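Local coordinates for squalene synthase HpnC (Alicyclobacillus acidocaldarius subsp. acidocaldarius, PDB 4HD1), which probably acts in bacterial squalene formation as a squalene/phytoene synthase-family enzyme, converting presqualene diphosphate to hydroxysqualene as HpnC relatives do, at residues Ser6-Leu11 / Leu92-Ala97; Arg52-Leu57 / Glu111-Asp116; Gly145-Leu150 / Pro236-Gln241; Gln166-Met171 / Glu250-Ala255. All coordinates share one frame; numbering follows the deposited sequence.

Interaction 1 (Ser6-Leu11 / Leu92-Ala97)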
loop_
_atom_site.group_PDB
_atom_site.type_symbol
_atom_site.label_atom_id
_atom_site.label_comp_id
_atom_site.label_asym_id
_atom_site.label_seq_id
_atom_site.Cartn_x
_atom_site.Cartn_y
_atom_site.Cartn_z
ATOM N N SER A 6 -24.672 7.385 -6.708
ATOM C CA SER A 6 -24.253 8.616 -6.021
ATOM C C SER A 6 -23.259 9.456 -6.840
ATOM O O SER A 6 -22.811 10.515 -6.401
ATOM C CB SER A 6 -23.680 8.290 -4.639
ATOM O OG SER A 6 -22.439 7.623 -4.758
ATOM N N VAL A 7 -22.940 8.966 -8.035
ATOM C CA VAL A 7 -22.073 9.640 -8.997
ATOM C C VAL A 7 -22.949 10.234 -10.121
ATOM O O VAL A 7 -24.044 9.717 -10.367
ATOM C CB VAL A 7 -21.012 8.628 -9.505
ATOM C CG1 VAL A 7 -20.861 8.623 -11.025
ATOM C CG2 VAL A 7 -19.684 8.855 -8.796
ATOM N N PRO A 8 -22.499 11.332 -10.781
ATOM C CA PRO A 8 -23.308 11.927 -11.857
ATOM C C PRO A 8 -23.531 10.964 -13.022
ATOM O O PRO A 8 -22.625 10.193 -13.372
ATOM C CB PRO A 8 -22.470 13.127 -12.318
ATOM C CG PRO A 8 -21.575 13.432 -11.168
ATOM C CD PRO A 8 -21.255 12.094 -10.567
ATOM N N VAL A 9 -24.730 11.025 -13.604
ATOM C CA VAL A 9 -25.172 10.126 -14.679
ATOM C C VAL A 9 -24.128 9.919 -15.785
ATOM O O VAL A 9 -23.900 8.781 -16.203
ATOM C CB VAL A 9 -26.536 10.580 -15.282
ATOM C CG1 VAL A 9 -26.913 9.743 -16.504
ATOM C CG2 VAL A 9 -27.645 10.516 -14.234
ATOM N N GLU A 10 -23.489 11.002 -16.237
ATOM C CA GLU A 10 -22.512 10.932 -17.338
ATOM C C GLU A 10 -21.283 10.130 -16.963
ATOM O O GLU A 10 -20.608 9.598 -17.838
ATOM C CB GLU A 10 -22.044 12.318 -17.802
ATOM C CG GLU A 10 -23.054 13.440 -17.654
ATOM C CD GLU A 10 -23.120 13.982 -16.236
ATOM O OE1 GLU A 10 -24.242 14.237 -15.750
ATOM O OE2 GLU A 10 -22.050 14.144 -15.609
ATOM N N LEU A 11 -20.987 10.054 -15.668
ATOM C CA LEU A 11 -19.761 9.399 -15.191
ATOM C C LEU A 11 -19.938 7.963 -14.692
ATOM O O LEU A 11 -18.957 7.307 -14.341
ATOM C CB LEU A 11 -19.078 10.256 -14.113
ATOM C CG LEU A 11 -18.277 11.461 -14.622
ATOM C CD1 LEU A 11 -18.104 12.515 -13.538
ATOM C CD2 LEU A 11 -16.929 11.022 -15.175
ATOM N N LEU A 92 -11.254 8.995 -12.010
ATOM C CA LEU A 92 -10.275 9.557 -11.076
ATOM C C LEU A 92 -10.310 11.091 -11.044
ATOM O O LEU A 92 -10.254 11.691 -9.969
ATOM C CB LEU A 92 -8.854 9.058 -11.371
ATOM C CG LEU A 92 -7.836 9.270 -10.241
ATOM C CD1 LEU A 92 -8.171 8.397 -9.038
ATOM C CD2 LEU A 92 -6.415 9.000 -10.719
ATOM N N GLN A 93 -10.406 11.700 -12.224
ATOM C CA GLN A 93 -10.546 13.150 -12.398
ATOM C C GLN A 93 -11.690 13.757 -11.573
ATOM O O GLN A 93 -11.526 14.806 -10.944
ATOM C CB GLN A 93 -10.790 13.437 -13.874
ATOM C CG GLN A 93 -10.586 14.864 -14.318
ATOM C CD GLN A 93 -10.546 14.955 -15.833
ATOM O OE1 GLN A 93 -9.480 15.101 -16.421
ATOM N NE2 GLN A 93 -11.705 14.834 -16.471
ATOM N N PHE A 94 -12.844 13.098 -11.596
ATOM C CA PHE A 94 -13.971 13.511 -10.777
ATOM C C PHE A 94 -13.639 13.349 -9.295
ATOM O O PHE A 94 -13.841 14.280 -8.509
ATOM C CB PHE A 94 -15.225 12.719 -11.135
ATOM C CG PHE A 94 -16.434 13.127 -10.350
ATOM C CD1 PHE A 94 -17.053 14.362 -10.589
ATOM C CD2 PHE A 94 -16.956 12.294 -9.367
ATOM C CE1 PHE A 94 -18.173 14.753 -9.861
ATOM C CE2 PHE A 94 -18.079 12.679 -8.640
ATOM C CZ PHE A 94 -18.685 13.909 -8.884
ATOM N N THR A 95 -13.120 12.176 -8.934
ATOM C CA THR A 95 -12.677 11.889 -7.569
ATOM C C THR A 95 -11.648 12.908 -7.051
ATOM O O THR A 95 -11.832 13.461 -5.968
ATOM C CB THR A 95 -12.147 10.446 -7.443
ATOM O OG1 THR A 95 -13.234 9.524 -7.617
ATOM C CG2 THR A 95 -11.504 10.217 -6.086
ATOM N N ILE A 96 -10.587 13.161 -7.824
ATOM C CA ILE A 96 -9.592 14.176 -7.467
ATOM C C ILE A 96 -10.300 15.458 -7.036
ATOM O O ILE A 96 -10.044 15.983 -5.953
ATOM C CB ILE A 96 -8.643 14.558 -8.639
ATOM C CG1 ILE A 96 -7.914 13.348 -9.260
ATOM C CG2 ILE A 96 -7.677 15.665 -8.221
ATOM C CD1 ILE A 96 -7.101 12.521 -8.305
ATOM N N ALA A 97 -11.192 15.951 -7.894
ATOM C CA ALA A 97 -11.839 17.243 -7.689
ATOM C C ALA A 97 -12.823 17.234 -6.517
ATOM O O ALA A 97 -12.791 18.128 -5.680
ATOM C CB ALA A 97 -12.519 17.708 -8.970
#

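Interaction 2 (Arg52-Leu57 / Glu111-Asp116)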
loop_
_atom_site.group_PDB
_atom_site.type_symbol
_atom_site.label_atom_id
_atom_site.label_comp_id
_atom_site.label_asym_id
_atom_site.label_seq_id
_atom_site.Cartn_x
_atom_site.Cartn_y
_atom_site.Cartn_z
ATOM N N ARG A 52 -4.124 -0.429 -9.382
ATOM C CA ARG A 52 -4.076 -1.595 -10.257
ATOM C C ARG A 52 -3.248 -1.285 -11.508
ATOM O O ARG A 52 -2.445 -2.108 -11.948
ATOM C CB ARG A 52 -5.488 -2.049 -10.651
ATOM C CG ARG A 52 -5.513 -3.237 -11.609
ATOM C CD ARG A 52 -6.662 -3.155 -12.603
ATOM N NE ARG A 52 -6.455 -4.049 -13.742
ATOM C CZ ARG A 52 -7.078 -5.213 -13.928
ATOM N NH1 ARG A 52 -7.979 -5.648 -13.052
ATOM N NH2 ARG A 52 -6.802 -5.943 -15.001
ATOM N N GLY A 53 -3.448 -0.091 -12.062
ATOM C CA GLY A 53 -2.712 0.364 -13.240
ATOM C C GLY A 53 -1.213 0.384 -13.010
ATOM O O GLY A 53 -0.449 -0.009 -13.883
ATOM N N VAL A 54 -0.789 0.832 -11.828
ATOM C CA VAL A 54 0.635 0.820 -11.476
ATOM C C VAL A 54 1.146 -0.615 -11.271
ATOM O O VAL A 54 2.248 -0.946 -11.711
ATOM C CB VAL A 54 0.963 1.695 -10.237
ATOM C CG1 VAL A 54 2.471 1.891 -10.103
ATOM C CG2 VAL A 54 0.271 3.049 -10.321
ATOM N N ASP A 55 0.343 -1.460 -10.620
ATOM C CA ASP A 55 0.689 -2.875 -10.433
ATOM C C ASP A 55 0.950 -3.591 -11.757
ATOM O O ASP A 55 1.946 -4.298 -11.895
ATOM C CB ASP A 55 -0.404 -3.616 -9.656
ATOM C CG ASP A 55 -0.420 -3.271 -8.171
ATOM O OD1 ASP A 55 0.494 -2.561 -7.696
ATOM O OD2 ASP A 55 -1.356 -3.723 -7.473
ATOM N N ASP A 56 0.057 -3.393 -12.726
ATOM C CA ASP A 56 0.146 -4.042 -14.042
ATOM C C ASP A 56 1.434 -3.722 -14.804
ATOM O O ASP A 56 1.851 -4.482 -15.681
ATOM C CB ASP A 56 -1.070 -3.682 -14.900
ATOM C CG ASP A 56 -2.322 -4.431 -14.485
ATOM O OD1 ASP A 56 -2.264 -5.244 -13.537
ATOM O OD2 ASP A 56 -3.376 -4.209 -15.114
ATOM N N LEU A 57 2.056 -2.598 -14.466
ATOM C CA LEU A 57 3.337 -2.222 -15.055
ATOM C C LEU A 57 4.502 -2.688 -14.165
ATOM O O LEU A 57 5.523 -2.007 -14.048
ATOM C CB LEU A 57 3.379 -0.707 -15.318
ATOM C CG LEU A 57 2.257 -0.124 -16.213
ATOM C CD1 LEU A 57 2.315 1.398 -16.228
ATOM C CD2 LEU A 57 2.303 -0.678 -17.654
ATOM N N GLU A 111 6.204 6.216 -8.438
ATOM C CA GLU A 111 7.613 6.128 -8.064
ATOM C C GLU A 111 7.947 4.824 -7.331
ATOM O O GLU A 111 9.046 4.306 -7.483
ATOM C CB GLU A 111 8.019 7.357 -7.233
ATOM C CG GLU A 111 9.448 7.362 -6.692
ATOM C CD GLU A 111 10.511 7.611 -7.753
ATOM O OE1 GLU A 111 10.162 7.813 -8.941
ATOM O OE2 GLU A 111 11.710 7.603 -7.392
ATOM N N ALA A 112 6.997 4.293 -6.559
ATOM C CA ALA A 112 7.193 3.026 -5.843
ATOM C C ALA A 112 7.589 1.898 -6.791
ATOM O O ALA A 112 8.447 1.079 -6.469
ATOM C CB ALA A 112 5.943 2.645 -5.066
ATOM N N ASN A 113 6.951 1.873 -7.956
ATOM C CA ASN A 113 7.261 0.913 -9.006
ATOM C C ASN A 113 8.704 1.076 -9.520
ATOM O O ASN A 113 9.404 0.083 -9.729
ATOM C CB ASN A 113 6.237 1.047 -10.141
ATOM C CG ASN A 113 6.355 -0.051 -11.180
ATOM O OD1 ASN A 113 7.350 -0.146 -11.902
ATOM N ND2 ASN A 113 5.319 -0.875 -11.279
ATOM N N ARG A 114 9.149 2.321 -9.700
ATOM C CA ARG A 114 10.536 2.599 -10.101
ATOM C C ARG A 114 11.527 2.184 -9.015
ATOM O O ARG A 114 12.623 1.718 -9.327
ATOM C CB ARG A 114 10.744 4.077 -10.442
ATOM C CG ARG A 114 9.842 4.611 -11.543
ATOM C CD ARG A 114 10.215 6.040 -11.916
ATOM N NE ARG A 114 9.279 6.616 -12.883
ATOM C CZ ARG A 114 8.370 7.547 -12.594
ATOM N NH1 ARG A 114 8.261 8.034 -11.359
ATOM N NH2 ARG A 114 7.568 7.999 -13.548
ATOM N N ARG A 115 11.143 2.357 -7.746
ATOM C CA ARG A 115 11.982 1.951 -6.612
ATOM C C ARG A 115 12.144 0.437 -6.582
ATOM O O ARG A 115 13.231 -0.068 -6.314
ATOM C CB ARG A 115 11.406 2.429 -5.272
ATOM C CG ARG A 115 10.989 3.887 -5.236
ATOM C CD ARG A 115 12.167 4.825 -5.094
ATOM N NE ARG A 115 12.440 5.080 -3.685
ATOM C CZ ARG A 115 12.796 6.262 -3.199
ATOM N NH1 ARG A 115 12.916 7.308 -4.005
ATOM N NH2 ARG A 115 13.021 6.398 -1.907
ATOM N N ASP A 116 11.055 -0.276 -6.866
ATOM C CA ASP A 116 11.065 -1.735 -6.910
ATOM C C ASP A 116 11.932 -2.263 -8.058
ATOM O O ASP A 116 12.519 -3.333 -7.937
ATOM C CB ASP A 116 9.637 -2.273 -7.026
ATOM C CG ASP A 116 9.349 -3.422 -6.059
ATOM O OD1 ASP A 116 9.815 -3.394 -4.896
ATOM O OD2 ASP A 116 8.621 -4.353 -6.460
#

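Interaction 3 (Gly145-Leu150 / Pro236-Gln241)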
loop_
_atom_site.group_PDB
_atom_site.type_symbol
_atom_site.label_atom_id
_atom_site.label_comp_id
_atom_site.label_asym_id
_atom_site.label_seq_id
_atom_site.Cartn_x
_atom_site.Cartn_y
_atom_site.Cartn_z
ATOM N N GLY A 145 -7.943 11.428 2.635
ATOM C CA GLY A 145 -8.417 12.436 1.690
ATOM C C GLY A 145 -9.864 12.224 1.288
ATOM O O GLY A 145 -10.652 13.181 1.249
ATOM N N ILE A 146 -10.220 10.968 1.006
ATOM C CA ILE A 146 -11.590 10.623 0.603
ATOM C C ILE A 146 -12.586 10.962 1.716
ATOM O O ILE A 146 -13.672 11.464 1.440
ATOM C CB ILE A 146 -11.712 9.148 0.142
ATOM C CG1 ILE A 146 -10.928 8.938 -1.166
ATOM C CG2 ILE A 146 -13.175 8.754 -0.052
ATOM C CD1 ILE A 146 -10.802 7.491 -1.610
ATOM N N PHE A 147 -12.184 10.727 2.963
ATOM C CA PHE A 147 -13.019 10.997 4.139
ATOM C C PHE A 147 -12.952 12.431 4.688
ATOM O O PHE A 147 -13.579 12.721 5.702
ATOM C CB PHE A 147 -12.653 10.024 5.266
ATOM C CG PHE A 147 -13.328 8.688 5.163
ATOM C CD1 PHE A 147 -14.570 8.474 5.767
ATOM C CD2 PHE A 147 -12.730 7.637 4.464
ATOM C CE1 PHE A 147 -15.204 7.241 5.679
ATOM C CE2 PHE A 147 -13.358 6.400 4.379
ATOM C CZ PHE A 147 -14.600 6.203 4.984
ATOM N N GLY A 148 -12.198 13.316 4.036
ATOM C CA GLY A 148 -11.995 14.687 4.531
ATOM C C GLY A 148 -11.148 14.780 5.796
ATOM O O GLY A 148 -11.391 15.632 6.660
ATOM N N CYS A 149 -10.146 13.910 5.905
ATOM C CA CYS A 149 -9.320 13.836 7.107
ATOM C C CYS A 149 -7.831 14.030 6.847
ATOM O O CYS A 149 -7.008 13.657 7.681
ATOM C CB CYS A 149 -9.540 12.497 7.816
ATOM S SG CYS A 149 -11.197 12.312 8.499
ATOM N N LEU A 150 -7.477 14.616 5.708
ATOM C CA LEU A 150 -6.062 14.711 5.338
ATOM C C LEU A 150 -5.365 16.010 5.777
ATOM O O LEU A 150 -5.471 17.050 5.123
ATOM C CB LEU A 150 -5.852 14.433 3.842
ATOM C CG LEU A 150 -4.394 14.321 3.371
ATOM C CD1 LEU A 150 -3.589 13.287 4.153
ATOM C CD2 LEU A 150 -4.348 14.027 1.875
ATOM N N PRO A 236 -16.492 7.573 12.558
ATOM C CA PRO A 236 -16.532 6.179 13.058
ATOM C C PRO A 236 -16.439 5.090 11.966
ATOM O O PRO A 236 -15.847 4.032 12.196
ATOM C CB PRO A 236 -17.872 6.087 13.816
ATOM C CG PRO A 236 -18.443 7.465 13.874
ATOM C CD PRO A 236 -17.541 8.427 13.153
ATOM N N ARG A 237 -17.003 5.355 10.791
ATOM C CA ARG A 237 -16.877 4.434 9.663
ATOM C C ARG A 237 -15.410 4.234 9.252
ATOM O O ARG A 237 -14.963 3.097 9.087
ATOM C CB ARG A 237 -17.710 4.911 8.476
ATOM C CG ARG A 237 -19.211 4.894 8.714
ATOM C CD ARG A 237 -19.811 3.611 8.186
ATOM N NE ARG A 237 -21.099 3.845 7.534
ATOM C CZ ARG A 237 -21.554 3.152 6.495
ATOM N NH1 ARG A 237 -20.817 2.183 5.961
ATOM N NH2 ARG A 237 -22.742 3.442 5.979
ATOM N N LEU A 238 -14.661 5.327 9.102
ATOM C CA LEU A 238 -13.228 5.212 8.827
ATOM C C LEU A 238 -12.475 4.596 10.016
ATOM O O LEU A 238 -11.543 3.806 9.820
ATOM C CB LEU A 238 -12.616 6.563 8.416
ATOM C CG LEU A 238 -11.101 6.603 8.126
ATOM C CD1 LEU A 238 -10.672 5.537 7.127
ATOM C CD2 LEU A 238 -10.677 7.980 7.641
ATOM N N ALA A 239 -12.893 4.930 11.236
ATOM C CA ALA A 239 -12.236 4.397 12.430
ATOM C C ALA A 239 -12.282 2.871 12.464
ATOM O O ALA A 239 -11.255 2.226 12.679
ATOM C CB ALA A 239 -12.834 4.995 13.709
ATOM N N ARG A 240 -13.457 2.295 12.221
ATOM C CA ARG A 240 -13.609 0.837 12.211
ATOM C C ARG A 240 -12.814 0.176 11.084
ATOM O O ARG A 240 -12.270 -0.919 11.261
ATOM C CB ARG A 240 -15.081 0.441 12.131
ATOM C CG ARG A 240 -15.916 0.881 13.320
ATOM C CD ARG A 240 -17.298 0.242 13.313
ATOM N NE ARG A 240 -18.327 1.221 13.668
ATOM C CZ ARG A 240 -19.203 1.742 12.811
ATOM N NH1 ARG A 240 -19.212 1.365 11.536
ATOM N NH2 ARG A 240 -20.082 2.636 13.232
ATOM N N GLN A 241 -12.739 0.844 9.933
ATOM C CA GLN A 241 -11.934 0.359 8.808
ATOM C C GLN A 241 -10.463 0.288 9.213
ATOM O O GLN A 241 -9.801 -0.731 8.997
ATOM C CB GLN A 241 -12.103 1.259 7.577
ATOM C CG GLN A 241 -11.682 0.618 6.264
ATOM C CD GLN A 241 -12.590 -0.538 5.878
ATOM O OE1 GLN A 241 -13.727 -0.340 5.439
ATOM N NE2 GLN A 241 -12.097 -1.758 6.056
#

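Interaction 4 (Gln166-Met171 / Glu250-Ala255)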
loop_
_atom_site.group_PDB
_atom_site.type_symbol
_atom_site.label_atom_id
_atom_site.label_comp_id
_atom_site.label_asym_id
_atom_site.label_seq_id
_atom_site.Cartn_x
_atom_site.Cartn_y
_atom_site.Cartn_z
ATOM N N GLN A 166 2.807 -2.978 5.720
ATOM C CA GLN A 166 3.718 -3.456 4.700
ATOM C C GLN A 166 4.852 -4.291 5.297
ATOM O O GLN A 166 5.225 -5.325 4.732
ATOM C CB GLN A 166 4.279 -2.322 3.845
ATOM C CG GLN A 166 5.102 -2.871 2.686
ATOM C CD GLN A 166 5.372 -1.874 1.586
ATOM O OE1 GLN A 166 4.450 -1.352 0.973
ATOM N NE2 GLN A 166 6.650 -1.633 1.303
ATOM N N VAL A 167 5.394 -3.861 6.432
ATOM C CA VAL A 167 6.450 -4.646 7.073
ATOM C C VAL A 167 5.919 -6.016 7.499
ATOM O O VAL A 167 6.506 -7.038 7.156
ATOM C CB VAL A 167 7.132 -3.903 8.238
ATOM C CG1 VAL A 167 8.093 -4.828 8.968
ATOM C CG2 VAL A 167 7.883 -2.685 7.719
ATOM N N ALA A 168 4.795 -6.034 8.213
ATOM C CA ALA A 168 4.149 -7.293 8.604
ATOM C C ALA A 168 4.005 -8.246 7.416
ATOM O O ALA A 168 4.328 -9.435 7.524
ATOM C CB ALA A 168 2.788 -7.032 9.246
ATOM N N ASN A 169 3.530 -7.713 6.290
ATOM C CA ASN A 169 3.384 -8.488 5.058
ATOM C C ASN A 169 4.704 -8.957 4.456
ATOM O O ASN A 169 4.803 -10.101 4.017
ATOM C CB ASN A 169 2.559 -7.725 4.027
ATOM C CG ASN A 169 1.085 -7.793 4.318
ATOM O OD1 ASN A 169 0.484 -8.862 4.260
ATOM N ND2 ASN A 169 0.496 -6.659 4.657
ATOM N N HIS A 170 5.710 -8.083 4.443
ATOM C CA HIS A 170 7.055 -8.476 4.021
ATOM C C HIS A 170 7.558 -9.648 4.821
ATOM O O HIS A 170 8.091 -10.611 4.261
ATOM C CB HIS A 170 8.040 -7.318 4.149
ATOM C CG HIS A 170 7.967 -6.313 3.024
ATOM N ND1 HIS A 170 7.716 -6.664 1.744
ATOM C CD2 HIS A 170 8.155 -4.928 3.021
ATOM C CE1 HIS A 170 7.722 -5.561 0.968
ATOM N NE2 HIS A 170 7.994 -4.501 1.752
HETATM N N MSE A 171 7.375 -9.586 6.137
HETATM C CA MSE A 171 7.919 -10.605 7.034
HETATM C C MSE A 171 7.260 -11.973 6.864
HETATM O O MSE A 171 7.944 -12.993 6.880
HETATM C CB MSE A 171 7.881 -10.141 8.491
HETATM C CG MSE A 171 8.736 -8.907 8.785
HETATM SE SE MSE A 171 10.602 -9.031 8.191
HETATM C CE MSE A 171 10.514 -8.089 6.478
ATOM N N GLU A 250 -1.848 -6.932 13.031
ATOM C CA GLU A 250 -1.430 -7.454 14.330
ATOM C C GLU A 250 -1.492 -8.973 14.343
ATOM O O GLU A 250 -0.616 -9.630 14.916
ATOM C CB GLU A 250 -2.286 -6.879 15.462
ATOM C CG GLU A 250 -1.951 -5.441 15.828
ATOM C CD GLU A 250 -2.730 -4.928 17.032
ATOM O OE1 GLU A 250 -3.924 -5.285 17.196
ATOM O OE2 GLU A 250 -2.143 -4.152 17.820
ATOM N N ALA A 251 -2.517 -9.528 13.698
ATOM C CA ALA A 251 -2.674 -10.979 13.616
ATOM C C ALA A 251 -1.576 -11.624 12.779
ATOM O O ALA A 251 -1.202 -12.770 13.027
ATOM C CB ALA A 251 -4.046 -11.345 13.078
ATOM N N ILE A 252 -1.057 -10.891 11.795
ATOM C CA ILE A 252 0.069 -11.390 10.995
ATOM C C ILE A 252 1.314 -11.500 11.875
ATOM O O ILE A 252 2.018 -12.514 11.840
ATOM C CB ILE A 252 0.331 -10.529 9.736
ATOM C CG1 ILE A 252 -0.791 -10.741 8.709
ATOM C CG2 ILE A 252 1.688 -10.864 9.113
ATOM C CD1 ILE A 252 -0.790 -9.767 7.543
ATOM N N LEU A 253 1.564 -10.466 12.676
ATOM C CA LEU A 253 2.682 -10.464 13.622
ATOM C C LEU A 253 2.558 -11.600 14.632
ATOM O O LEU A 253 3.539 -12.279 14.936
ATOM C CB LEU A 253 2.776 -9.123 14.356
ATOM C CG LEU A 253 3.009 -7.853 13.530
ATOM C CD1 LEU A 253 3.107 -6.644 14.451
ATOM C CD2 LEU A 253 4.238 -7.958 12.633
ATOM N N ALA A 254 1.340 -11.804 15.131
ATOM C CA ALA A 254 1.060 -12.831 16.130
ATOM C C ALA A 254 1.327 -14.239 15.606
ATOM O O ALA A 254 1.828 -15.085 16.338
ATOM C CB ALA A 254 -0.371 -12.700 16.641
ATOM N N ALA A 255 1.011 -14.482 14.337
ATOM C CA ALA A 255 1.296 -15.774 13.705
ATOM C C ALA A 255 2.798 -16.002 13.508
ATOM O O ALA A 255 3.271 -17.139 13.598
ATOM C CB ALA A 255 0.558 -15.903 12.380
#

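Interaction 1 (Ser6-Leu11 / Leu92-Ala97)
Phe-94 carries this contact: its ring reaches from helix 87-99 to the N-terminal loop, where it packs on Val-7, Pro-8 and Leu-11. Ahead of it in sequence, Gln-93 is turned aside from the loop, and its OE1 accepts a hydrogen bond from the backbone N of Ala-84. At Phe-94 the ring is held out from the helix because CG stands anti to the backbone N (chi1 -178°), and the loop then grips it along its length. Near the root, Leu-11 CD1 lies 3.6 Å from Phe-94 CD1 and about as close to CG and CB. At the far end, the proline ring comes from the opposite direction, with Pro-8 CD 3.6 Å from Phe-94 CZ. Val-7 CG2 adds a looser touch, 4.2 Å from Phe-94 CE2. A long, flat aromatic suits this place, since it can bridge to a loop whose backbone stays distant: the closest CA atoms, those of Leu-11 and Phe-94, are 8.4 Å apart. The loop in turn is braced by a tight turn, Leu-11 N bonding to Pro-8 O at 2.8 Å. One residue beyond the phenylalanine, Thr-95 faces inward, where its OG1 bonds to His-43 and Ser-46 of helix 41-56. Phe-15 of helix 12-25 touches Val-7, Phe-94 and Thr-95, so this apolar contact fastens the N-terminal loop at the junction of helices 12-25, 41-56 and 87-99.

Interaction 2 (Arg52-Leu57 / Glu111-Asp116)
Val-54 and Asn-113 meet because each holds a branch anti to its backbone nitrogen: CG1 in the valine (chi1 -168°), CG in the asparagine (chi1 -171°). The contact joins two helices of the all-helical squalene/phytoene synthase fold, and the chain around Asp-55 and Asp-56 resembles the first aspartate-rich motif of that family, which in relatives binds substrate diphosphate through magnesium. The two side chains slide past each other in opposite directions, with Val-54 CG1 3.9 Å from Asn-113 CB. The asparagine torsion also carries the amide to the C-terminal end of helix 41-56. There Asn-113 ND2 gives a weak, bent hydrogen bond (143°) to Leu-57 O, and it also lies 3.1 Å from Val-54 O, which accepts Leu-57 N as well. Asparagine suits this buried position, since its amide offers a donor to that helix end and an acceptor to other partners: OD1 takes hydrogen bonds from Arg-65 and Gln-117, which should fix which way round the amide sits. Val-54, a compact beta-branched residue, fills the space beside the amide and also touches Tyr-72 of helix 65-81. The bond from Asn-113 ND2 to Leu-57 O measures 3.0 Å.

Interaction 3 (Gly145-Leu150 / Pro236-Gln241)
Leu-238 packs over one face of the Phe-147 ring, crossing it obliquely, just where helix 137-146 ends in a Schellman motif and helix 236-257 begins. Its CB sits over the ring centre, 3.7 Å from the centroid of Phe-147 and only 7° off the ring normal, a well-aligned CH-pi contact. With CG anti to the backbone N (chi1 179°), the leucine's fork overhangs the CG-CD2-CE2 side of the ring: CD2 rests 3.7 Å from Phe-147 CG, near the ring's root, while CD1 lies 3.9 Å from Phe-147 CE2. A branched aliphatic chain can thus cap the centre with CB and spread its methyls past the rim. Arg-237 contributes only its CB, oblique to the ring, before its guanidinium leads away to bond with the backbone O of Phe-35. Gly-148, with a positive phi of 69°, turns the chain out of the helix, and the motif is completed by two bonds back into the last turn; glycine takes up this backbone shape without strain. Beyond the glycine, Cys-149 also faces the leucine. Phe-44 of helix 41-56 touches Phe-147, while Val-143 and Leu-144 touch Leu-238. Small and buried, the cysteine closes the contact with its SG 4.4 Å from Leu-238 CD2.

Interaction 4 (Gln166-Met171 / Glu250-Ala255)
Ile-252 projects from segment 250-255 of helix 236-257 onto Ala-168 and Asn-169 of helix 152-172, and its two branches meet different things. At CB the chain forks: with chi1 at -71°, CG2 stands anti to the backbone N and CG1 anti to the carbonyl carbon. The short branch, CG2, rests on the neighbouring backbone, 3.4 Å from Ala-168 O, and lies 4.0 Å from Ala-168 CB. The long branch runs through CG1 to CD1, whose tip stops 3.6 Å from Asn-169 OD1; there the two side chains cross at about a right angle. That oxygen takes a weak hydrogen bond from Gln-172, and the methyl packs beside it without bonding. Next along, Leu-253 lays CD2 on the alanine, 3.8 Å from Ala-168 CB. Alanine fits because its single methyl lets the backbones approach, Ala-168 CA to Leu-253 CA being 6.1 Å, while isoleucine and leucine fill the flanks. The helix segments run in roughly the same direction, their axes 9.2 Å apart at closest and inclined by 34°. Around this pair, helix 207-227 touches Leu-253 through Val-217, Gln-221 and Phe-224, and helix 125-135 packs on helix 152-172, where Trp-125 touches Val-167.

How the interactions relate
Interactions 3 and 4 share helix 236-257, which packs near its start on the end of helix 137-146 and farther along on helix 152-172; their centres are 23 Å apart. Interactions 1 and 2 link successive helices, 87-99 and 104-118, to the N-terminal loop and helix 41-56 respectively, with centres 24 Å apart. Interaction 2 lies at the probable first aspartate-rich motif, and the helix of interaction 4 leads toward a probable second one just beyond residue 171. These two contacts lie on opposite sides of the chain's centre, 22 Å between centres and about 7 Å between nearest atoms; in relatives the two motifs face each other across the central active-site cavity. Interaction 1 is peripheral, 36 Å from interaction 4 between centres.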